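Long-range contacts in calmodulin-binding transcription activator 1 (Homo sapiens, PDB 2CXK), which activates transcription as a DNA-binding regulator that may bind calmodulin, and is represented here by its TIG (IPT) domain, one piece of a longer protein: residues C40-I45 with Y60-D65; V69-A74 with V84-K89; K24-G29 with P54-C59. All coordinates share one frame; numbering follows the deposited sequence.

Interaction 1 (C40-I45 with Y60-D65); sequences CLFDQI and YCPAHD. With SO4 (sulfate ion), chain F.
F42, D43 and I45 meet C61, P62 and H64 where a tight beta-hairpin of the immunoglobulin-like TIG domain packs on the loop joining strands 56-60 and 67-75. F42 to I45 form a type I' turn, closed at its neck by paired backbone hydrogen bonds between F42 and I45; D43 and Q44 lie at its tip.

The F42 ring offers one face to the loop in two CH-pi contacts. CB of C61 stands over that face, 3.9 Å from the ring centroid, while CD of P62 lies over the same face nearer the CB end, 3.4 Å from F42 CD1. The F42 ring reaches the loop because its CG stands anti to the carbonyl carbon (chi1 -66°). I45 runs past the proline in the opposite direction, with I45 CG2 3.9 Å from P62 CB, and its CD1 tip touches the imidazole edge at H64 CD2, 4.0 Å away.

The polar contact is a His-carboxylate hydrogen bond. H64 NE2 donates to D43 OD2 over 2.7 Å, nearly straight and close to the ring plane. The oxygen is met on its anti side, 27° out of the carboxylate plane. At the other ring nitrogen, H64 ND1 donates to D65 O on an in-plane lone pair, 2.8 Å away. These two bonds fix the imidazole's rotation and are consistent with a cationic ring, which the aspartate would probably favour. A leucine in place of H64 would probably leave the D43 carboxylate without this partner and D65 O without its side-chain donor.

At the end of strand 56-60, before the loop, Y60 OH donates to O3 of a sulfate ion, probably from the crystallisation liquor, 2.6 Å away and near the plane of the phenol ring.

Interaction 2 (V69-A74 with V84-K89); sequences VTLQVA and VVFEYK
V69 and L71 pack against V84, F86 and Y88 in an apolar cluster on the inward face of the sheet. L71 and V84 lie side by side and point the same way, with L71 CB 3.8 Å from V84 CG2. Beyond them L71 CD2 reaches F86 CD2 at 4.1 Å. The CG2 methyl of V69, placed between its own backbone N and carbonyl carbon, serves two aromatic residues: it lies 3.9 Å from F86 CB and, coming in at the edge of the tyrosine ring, 3.8 Å from Y88 CE1. The two aromatics also meet each other, CE1 of F86 lying over a face of the Y88 ring. Deeper in the interior, I27 touches L71, V25 touches F86, and the F42 ring packs edge-to-face with that of F86.

The backbones form an antiparallel ladder between strand 67-75 and the last strand, 84-88, which on its other side runs parallel to strand 11-17, as in the immunoglobulin-like E-set fold. V69 with F86 and L71 with V84 are hydrogen-bonded pairs; T70 with V85, between them, is non-hydrogen-bonded. V69 N donates to F86 O over 2.8 Å. The L71-V84 pair is uneven: L71 N reaches V84 O at a bent 133°, whereas the return bond, V84 N to L71 O, is straighter at 163°. The N-to-C directions of the two short strand segments are 125° apart, a strong twist away from straight antiparallel.

At the polar edge, Y88 OH is hydrogen-bonded to P62 O, and V85 O is hydrogen-bonded to Y12 OH.

Interaction 3 (K24-G29 with P54-C59); sequences KVLITG and PGVLRC. With SO4 (sulfate ion), chain F.
K24-G29 and P54-C59 form a regular antiparallel ladder between strands 24-28 and 56-60 of the TIG domain. V25 with C59 and I27 with L57 are hydrogen-bonded pairs; V25 N to C59 O is the shortest bond, 2.8 Å. G29 N to G55 O, 3.0 Å, continues the ladder past strand 24-28. G55 has backbone angles (phi 84°, psi 0°) that call for glycine, since a CB would press on the carbonyl before it and on G29 O.

V25, I27, L57 and C59 face the core, V25 CB lying 4.2 Å from C59 SG. On the other face L26 CD2 touches R58 CB at 3.7 Å, and T28 and V56 lie alongside, with T28 OG1 hydrogen-bonded to T10. The second subunit covers this face, its S13 packing on L26.

K24 and R58 touch through their aliphatic parts, CG to CG 3.7 Å, each chain bent at chi3. K24 NZ donates to sulfate O1 at 2.7 Å and also forms a salt bridge with D11 of the second subunit. One face to the core and one outward, here against the second subunit of the crystal assembly, is typical of a strand pair in an immunoglobulin-like beta-sandwich.

In the fold
The three contacts belong to one immunoglobulin-like domain. Interactions 1 and 2 are neighbours, their centres about 7 Å apart: L41 N probably hydrogen-bonds Q72 O at 2.8 Å, and H64 CE1 packs on V69 CG1 at 3.4 Å. Interaction 3 lies across the chain's centre, its own centre about 15 Å from that of interaction 1 and 13 Å from that of interaction 2. The core bridges the gap: L57 CD1 meets V73 CG1 at 3.4 Å, and C59 SG lies 3.7 Å from C40 SG, a packing contact. Interactions 1 and 3 also share the sulfate ion, probably from the crystallisation liquor, which Y60 and K24 both bind.

Interaction 1 (C40-I45 with Y60-D65)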
loop_
_atom_site.group_PDB
_atom_site.type_symbol
_atom_site.label_atom_id
_atom_site.label_comp_id
_atom_site.label_asym_id
_atom_site.label_seq_id
_atom_site.Cartn_x
_atom_site.Cartn_y
_atom_site.Cartn_z
ATOM N N CYS A 40 3.629 13.478 -4.331
ATOM C CA CYS A 40 3.984 12.385 -5.220
ATOM C C CYS A 40 3.741 12.879 -6.628
ATOM O O CYS A 40 2.741 13.543 -6.900
ATOM C CB CYS A 40 3.131 11.142 -4.943
ATOM S SG CYS A 40 3.504 10.367 -3.349
ATOM N N LEU A 41 4.664 12.563 -7.519
ATOM C CA LEU A 41 4.540 12.997 -8.900
ATOM C C LEU A 41 4.341 11.799 -9.807
ATOM O O LEU A 41 5.166 10.885 -9.824
ATOM C CB LEU A 41 5.801 13.750 -9.336
ATOM C CG LEU A 41 6.356 14.826 -8.394
ATOM C CD1 LEU A 41 7.530 15.523 -9.064
ATOM C CD2 LEU A 41 5.283 15.831 -8.056
ATOM N N PHE A 42 3.230 11.802 -10.536
ATOM C CA PHE A 42 2.910 10.745 -11.492
ATOM C C PHE A 42 3.099 11.405 -12.855
ATOM O O PHE A 42 2.335 12.296 -13.217
ATOM C CB PHE A 42 1.456 10.291 -11.341
ATOM C CG PHE A 42 1.158 9.604 -10.035
ATOM C CD1 PHE A 42 1.044 10.331 -8.859
ATOM C CD2 PHE A 42 0.977 8.220 -9.990
ATOM C CE1 PHE A 42 0.749 9.692 -7.646
ATOM C CE2 PHE A 42 0.683 7.573 -8.784
ATOM C CZ PHE A 42 0.570 8.318 -7.612
ATOM N N ASP A 43 4.112 10.972 -13.603
ATOM C CA ASP A 43 4.407 11.562 -14.905
ATOM C C ASP A 43 4.470 13.079 -14.726
ATOM O O ASP A 43 3.892 13.839 -15.503
ATOM C CB ASP A 43 3.327 11.194 -15.936
ATOM C CG ASP A 43 3.729 11.573 -17.366
ATOM O OD1 ASP A 43 4.942 11.561 -17.654
ATOM O OD2 ASP A 43 2.843 11.865 -18.202
ATOM N N GLN A 44 5.162 13.508 -13.675
ATOM C CA GLN A 44 5.311 14.924 -13.359
ATOM C C GLN A 44 4.047 15.628 -12.862
ATOM O O GLN A 44 4.084 16.821 -12.557
ATOM C CB GLN A 44 5.888 15.680 -14.565
ATOM C CG GLN A 44 7.232 15.126 -15.019
ATOM C CD GLN A 44 8.230 15.021 -13.875
ATOM O OE1 GLN A 44 9.013 14.070 -13.802
ATOM N NE2 GLN A 44 8.212 16.003 -12.979
ATOM N N ILE A 45 2.924 14.916 -12.789
ATOM C CA ILE A 45 1.699 15.536 -12.277
ATOM C C ILE A 45 1.732 15.360 -10.765
ATOM O O ILE A 45 1.738 14.237 -10.263
ATOM C CB ILE A 45 0.421 14.865 -12.801
ATOM C CG1 ILE A 45 0.326 15.004 -14.319
ATOM C CG2 ILE A 45 -0.796 15.516 -12.138
ATOM C CD1 ILE A 45 -0.910 14.349 -14.907
ATOM N N TYR A 60 -3.522 10.118 -3.389
ATOM C CA TYR A 60 -4.586 9.638 -4.264
ATOM C C TYR A 60 -4.093 10.014 -5.659
ATOM O O TYR A 60 -3.911 11.193 -5.967
ATOM C CB TYR A 60 -5.894 10.334 -3.899
ATOM C CG TYR A 60 -6.234 10.143 -2.430
ATOM C CD1 TYR A 60 -6.611 8.891 -1.937
ATOM C CD2 TYR A 60 -6.132 11.201 -1.527
ATOM C CE1 TYR A 60 -6.885 8.705 -0.579
ATOM C CE2 TYR A 60 -6.399 11.024 -0.173
ATOM C CZ TYR A 60 -6.779 9.776 0.292
ATOM O OH TYR A 60 -7.085 9.619 1.622
ATOM N N CYS A 61 -3.855 9.012 -6.496
ATOM C CA CYS A 61 -3.302 9.286 -7.813
ATOM C C CYS A 61 -4.200 10.152 -8.676
ATOM O O CYS A 61 -5.415 10.166 -8.509
ATOM C CB CYS A 61 -2.948 7.981 -8.534
ATOM S SG CYS A 61 -4.332 7.009 -9.140
ATOM N N PRO A 62 -3.595 10.923 -9.590
ATOM C CA PRO A 62 -4.327 11.812 -10.499
ATOM C C PRO A 62 -4.818 11.046 -11.722
ATOM O O PRO A 62 -4.461 9.883 -11.919
ATOM C CB PRO A 62 -3.278 12.864 -10.857
ATOM C CG PRO A 62 -2.026 12.041 -10.924
ATOM C CD PRO A 62 -2.141 11.152 -9.685
ATOM N N ALA A 63 -5.655 11.689 -12.531
ATOM C CA ALA A 63 -6.155 11.055 -13.745
ATOM C C ALA A 63 -5.005 11.104 -14.748
ATOM O O ALA A 63 -4.162 11.999 -14.677
ATOM C CB ALA A 63 -7.360 11.826 -14.287
ATOM N N HIS A 64 -4.967 10.157 -15.676
ATOM C CA HIS A 64 -3.900 10.129 -16.678
ATOM C C HIS A 64 -4.257 9.151 -17.790
ATOM O O HIS A 64 -5.017 8.214 -17.560
ATOM C CB HIS A 64 -2.577 9.715 -16.015
ATOM C CG HIS A 64 -1.366 9.951 -16.867
ATOM N ND1 HIS A 64 -1.060 9.173 -17.964
ATOM C CD2 HIS A 64 -0.396 10.895 -16.795
ATOM C CE1 HIS A 64 0.044 9.627 -18.529
ATOM N NE2 HIS A 64 0.467 10.673 -17.840
ATOM N N ASP A 65 -3.724 9.373 -18.994
ATOM C CA ASP A 65 -3.994 8.467 -20.108
ATOM C C ASP A 65 -3.420 7.111 -19.777
ATOM O O ASP A 65 -2.518 6.998 -18.953
ATOM C CB ASP A 65 -3.315 8.912 -21.405
ATOM C CG ASP A 65 -3.721 10.285 -21.838
ATOM O OD1 ASP A 65 -4.869 10.677 -21.560
ATOM O OD2 ASP A 65 -2.887 10.965 -22.476
HETATM S S SO4 F . -8.988 6.257 2.155
HETATM O O1 SO4 F . -8.019 5.199 2.658
HETATM O O2 SO4 F . -10.247 6.162 3.005
HETATM O O3 SO4 F . -8.397 7.509 2.480
HETATM O O4 SO4 F . -9.370 5.843 0.851
#

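Interaction 2 (V69-A74 with V84-K89)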
loop_
_atom_site.group_PDB
_atom_site.type_symbol
_atom_site.label_atom_id
_atom_site.label_comp_id
_atom_site.label_asym_id
_atom_site.label_seq_id
_atom_site.Cartn_x
_atom_site.Cartn_y
_atom_site.Cartn_z
ATOM N N VAL A 69 3.908 5.249 -16.433
ATOM C CA VAL A 69 4.417 6.560 -16.057
ATOM C C VAL A 69 5.371 6.442 -14.886
ATOM O O VAL A 69 5.432 5.413 -14.222
ATOM C CB VAL A 69 3.275 7.523 -15.649
ATOM C CG1 VAL A 69 2.291 7.683 -16.792
ATOM C CG2 VAL A 69 2.562 6.996 -14.406
ATOM N N THR A 70 6.117 7.509 -14.637
ATOM C CA THR A 70 7.049 7.550 -13.520
ATOM C C THR A 70 6.286 7.956 -12.267
ATOM O O THR A 70 5.353 8.757 -12.337
ATOM C CB THR A 70 8.134 8.609 -13.744
ATOM O OG1 THR A 70 7.502 9.846 -14.096
ATOM C CG2 THR A 70 9.088 8.192 -14.845
ATOM N N LEU A 71 6.676 7.387 -11.128
ATOM C CA LEU A 71 6.079 7.730 -9.843
ATOM C C LEU A 71 7.267 8.104 -8.965
ATOM O O LEU A 71 8.179 7.299 -8.770
ATOM C CB LEU A 71 5.319 6.536 -9.242
ATOM C CG LEU A 71 4.825 6.722 -7.799
ATOM C CD1 LEU A 71 4.032 8.030 -7.671
ATOM C CD2 LEU A 71 3.958 5.525 -7.401
ATOM N N GLN A 72 7.272 9.336 -8.462
ATOM C CA GLN A 72 8.367 9.813 -7.617
ATOM C C GLN A 72 7.839 10.493 -6.358
ATOM O O GLN A 72 6.723 11.012 -6.348
ATOM C CB GLN A 72 9.217 10.830 -8.386
ATOM C CG GLN A 72 9.756 10.349 -9.724
ATOM C CD GLN A 72 10.332 11.492 -10.540
ATOM O OE1 GLN A 72 11.539 11.745 -10.522
ATOM N NE2 GLN A 72 9.464 12.201 -11.248
ATOM N N VAL A 73 8.645 10.484 -5.300
ATOM C CA VAL A 73 8.281 11.141 -4.047
ATOM C C VAL A 73 9.101 12.433 -3.951
ATOM O O VAL A 73 10.295 12.435 -4.246
ATOM C CB VAL A 73 8.610 10.263 -2.824
ATOM C CG1 VAL A 73 8.332 11.024 -1.544
ATOM C CG2 VAL A 73 7.786 8.995 -2.866
ATOM N N ALA A 74 8.454 13.524 -3.555
ATOM C CA ALA A 74 9.128 14.812 -3.418
ATOM C C ALA A 74 8.813 15.440 -2.065
ATOM O O ALA A 74 7.803 15.117 -1.439
ATOM C CB ALA A 74 8.685 15.749 -4.529
ATOM N N VAL A 84 9.679 4.880 -9.914
ATOM C CA VAL A 84 9.209 3.503 -10.057
ATOM C C VAL A 84 8.062 3.539 -11.048
ATOM O O VAL A 84 7.398 4.563 -11.208
ATOM C CB VAL A 84 8.718 2.888 -8.716
ATOM C CG1 VAL A 84 9.886 2.772 -7.747
ATOM C CG2 VAL A 84 7.601 3.734 -8.113
ATOM N N VAL A 85 7.822 2.425 -11.720
ATOM C CA VAL A 85 6.755 2.379 -12.701
ATOM C C VAL A 85 5.353 2.328 -12.095
ATOM O O VAL A 85 5.106 1.614 -11.121
ATOM C CB VAL A 85 6.936 1.157 -13.628
ATOM C CG1 VAL A 85 6.814 -0.122 -12.815
ATOM C CG2 VAL A 85 5.909 1.183 -14.746
ATOM N N PHE A 86 4.438 3.110 -12.662
ATOM C CA PHE A 86 3.045 3.096 -12.219
ATOM C C PHE A 86 2.261 2.980 -13.512
ATOM O O PHE A 86 2.548 3.680 -14.481
ATOM C CB PHE A 86 2.664 4.376 -11.476
ATOM C CG PHE A 86 1.299 4.321 -10.829
ATOM C CD1 PHE A 86 0.197 4.920 -11.438
ATOM C CD2 PHE A 86 1.112 3.645 -9.624
ATOM C CE1 PHE A 86 -1.076 4.847 -10.853
ATOM C CE2 PHE A 86 -0.153 3.564 -9.030
ATOM C CZ PHE A 86 -1.248 4.169 -9.648
ATOM N N GLU A 87 1.267 2.107 -13.532
ATOM C CA GLU A 87 0.512 1.905 -14.752
ATOM C C GLU A 87 -0.947 2.306 -14.743
ATOM O O GLU A 87 -1.692 1.973 -13.827
ATOM C CB GLU A 87 0.616 0.437 -15.181
ATOM C CG GLU A 87 -0.337 0.060 -16.311
ATOM C CD GLU A 87 -0.062 -1.318 -16.888
ATOM O OE1 GLU A 87 0.395 -2.200 -16.132
ATOM O OE2 GLU A 87 -0.324 -1.519 -18.100
ATOM N N TYR A 88 -1.344 3.039 -15.775
ATOM C CA TYR A 88 -2.733 3.413 -15.938
ATOM C C TYR A 88 -3.254 2.429 -16.982
ATOM O O TYR A 88 -2.796 2.417 -18.130
ATOM C CB TYR A 88 -2.874 4.860 -16.414
ATOM C CG TYR A 88 -2.655 5.865 -15.304
ATOM C CD1 TYR A 88 -1.380 6.349 -15.009
ATOM C CD2 TYR A 88 -3.721 6.291 -14.510
ATOM C CE1 TYR A 88 -1.173 7.234 -13.948
ATOM C CE2 TYR A 88 -3.522 7.171 -13.446
ATOM C CZ TYR A 88 -2.248 7.639 -13.172
ATOM O OH TYR A 88 -2.050 8.519 -12.127
ATOM N N LYS A 89 -4.172 1.568 -16.553
ATOM C CA LYS A 89 -4.752 0.558 -17.432
ATOM C C LYS A 89 -6.082 1.039 -17.984
ATOM O O LYS A 89 -6.819 1.755 -17.309
ATOM C CB LYS A 89 -4.981 -0.747 -16.670
ATOM C CG LYS A 89 -3.730 -1.366 -16.077
ATOM C CD LYS A 89 -4.057 -2.677 -15.388
ATOM C CE LYS A 89 -2.798 -3.374 -14.900
ATOM N NZ LYS A 89 -3.101 -4.694 -14.278
#

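Interaction 3 (K24-G29 with P54-C59)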
loop_
_atom_site.group_PDB
_atom_site.type_symbol
_atom_site.label_atom_id
_atom_site.label_comp_id
_atom_site.label_asym_id
_atom_site.label_seq_id
_atom_site.Cartn_x
_atom_site.Cartn_y
_atom_site.Cartn_z
ATOM N N LYS A 24 -6.260 5.432 -3.994
ATOM C CA LYS A 24 -5.263 5.610 -2.947
ATOM C C LYS A 24 -4.034 4.749 -3.243
ATOM O O LYS A 24 -4.150 3.581 -3.621
ATOM C CB LYS A 24 -5.817 5.200 -1.578
ATOM C CG LYS A 24 -4.763 5.254 -0.480
ATOM C CD LYS A 24 -5.332 4.826 0.849
ATOM C CE LYS A 24 -5.760 3.370 0.810
ATOM N NZ LYS A 24 -6.500 3.011 2.043
ATOM N N VAL A 25 -2.854 5.330 -3.071
ATOM C CA VAL A 25 -1.617 4.600 -3.285
ATOM C C VAL A 25 -0.749 4.793 -2.047
ATOM O O VAL A 25 -0.606 5.915 -1.550
ATOM C CB VAL A 25 -0.845 5.124 -4.527
ATOM C CG1 VAL A 25 0.441 4.326 -4.719
ATOM C CG2 VAL A 25 -1.716 5.005 -5.779
ATOM N N LEU A 26 -0.219 3.698 -1.511
ATOM C CA LEU A 26 0.675 3.787 -0.361
ATOM C C LEU A 26 2.067 3.593 -0.942
ATOM O O LEU A 26 2.263 2.748 -1.812
ATOM C CB LEU A 26 0.372 2.686 0.665
ATOM C CG LEU A 26 -0.970 2.823 1.386
ATOM C CD1 LEU A 26 -1.099 1.751 2.456
ATOM C CD2 LEU A 26 -1.067 4.214 2.024
ATOM N N ILE A 27 3.022 4.403 -0.490
ATOM C CA ILE A 27 4.398 4.310 -0.969
ATOM C C ILE A 27 5.308 4.297 0.248
ATOM O O ILE A 27 5.264 5.203 1.078
ATOM C CB ILE A 27 4.767 5.510 -1.862
ATOM C CG1 ILE A 27 3.803 5.568 -3.046
ATOM C CG2 ILE A 27 6.217 5.393 -2.326
ATOM C CD1 ILE A 27 4.039 6.728 -3.993
ATOM N N THR A 28 6.129 3.264 0.350
ATOM C CA THR A 28 7.004 3.132 1.491
ATOM C C THR A 28 8.454 3.410 1.139
ATOM O O THR A 28 8.889 3.237 -0.002
ATOM C CB THR A 28 6.865 1.730 2.122
ATOM O OG1 THR A 28 7.290 0.735 1.186
ATOM C CG2 THR A 28 5.419 1.478 2.507
ATOM N N GLY A 29 9.193 3.860 2.140
ATOM C CA GLY A 29 10.584 4.188 1.949
ATOM C C GLY A 29 11.124 4.823 3.207
ATOM O O GLY A 29 10.530 4.682 4.275
ATOM N N PRO A 54 5.975 7.028 10.163
ATOM C CA PRO A 54 7.321 6.990 9.597
ATOM C C PRO A 54 7.488 5.943 8.503
ATOM O O PRO A 54 7.157 4.774 8.693
ATOM C CB PRO A 54 8.196 6.701 10.814
ATOM C CG PRO A 54 7.457 7.383 11.917
ATOM C CD PRO A 54 6.021 7.005 11.636
ATOM N N GLY A 55 7.982 6.382 7.350
ATOM C CA GLY A 55 8.230 5.479 6.244
ATOM C C GLY A 55 7.052 5.162 5.347
ATOM O O GLY A 55 7.208 4.418 4.378
ATOM N N VAL A 56 5.888 5.732 5.644
ATOM C CA VAL A 56 4.695 5.453 4.848
ATOM C C VAL A 56 3.967 6.696 4.368
ATOM O O VAL A 56 3.447 7.464 5.171
ATOM C CB VAL A 56 3.697 4.606 5.651
ATOM C CG1 VAL A 56 2.441 4.339 4.820
ATOM C CG2 VAL A 56 4.367 3.304 6.077
ATOM N N LEU A 57 3.930 6.883 3.054
ATOM C CA LEU A 57 3.227 8.019 2.465
ATOM C C LEU A 57 1.955 7.548 1.766
ATOM O O LEU A 57 1.935 6.477 1.157
ATOM C CB LEU A 57 4.112 8.723 1.435
ATOM C CG LEU A 57 5.203 9.596 2.042
ATOM C CD1 LEU A 57 6.172 10.077 0.963
ATOM C CD2 LEU A 57 4.529 10.755 2.738
ATOM N N ARG A 58 0.907 8.360 1.855
ATOM C CA ARG A 58 -0.365 8.061 1.204
ATOM C C ARG A 58 -0.754 9.213 0.288
ATOM O O ARG A 58 -0.647 10.376 0.659
ATOM C CB ARG A 58 -1.486 7.877 2.228
ATOM C CG ARG A 58 -2.880 7.688 1.588
ATOM C CD ARG A 58 -4.019 7.974 2.573
ATOM N NE ARG A 58 -4.049 9.374 2.994
ATOM C CZ ARG A 58 -4.698 9.829 4.063
ATOM N NH1 ARG A 58 -5.383 8.999 4.840
ATOM N NH2 ARG A 58 -4.663 11.123 4.357
ATOM N N CYS A 59 -1.222 8.887 -0.906
ATOM C CA CYS A 59 -1.678 9.916 -1.832
ATOM C C CYS A 59 -2.788 9.290 -2.660
ATOM O O CYS A 59 -2.992 8.083 -2.610
ATOM C CB CYS A 59 -0.536 10.388 -2.741
ATOM S SG CYS A 59 0.020 9.196 -3.998
HETATM S S SO4 F . -8.988 6.257 2.155
HETATM O O1 SO4 F . -8.019 5.199 2.658
HETATM O O2 SO4 F . -10.247 6.162 3.005
HETATM O O3 SO4 F . -8.397 7.509 2.480
HETATM O O4 SO4 F . -9.370 5.843 0.851
#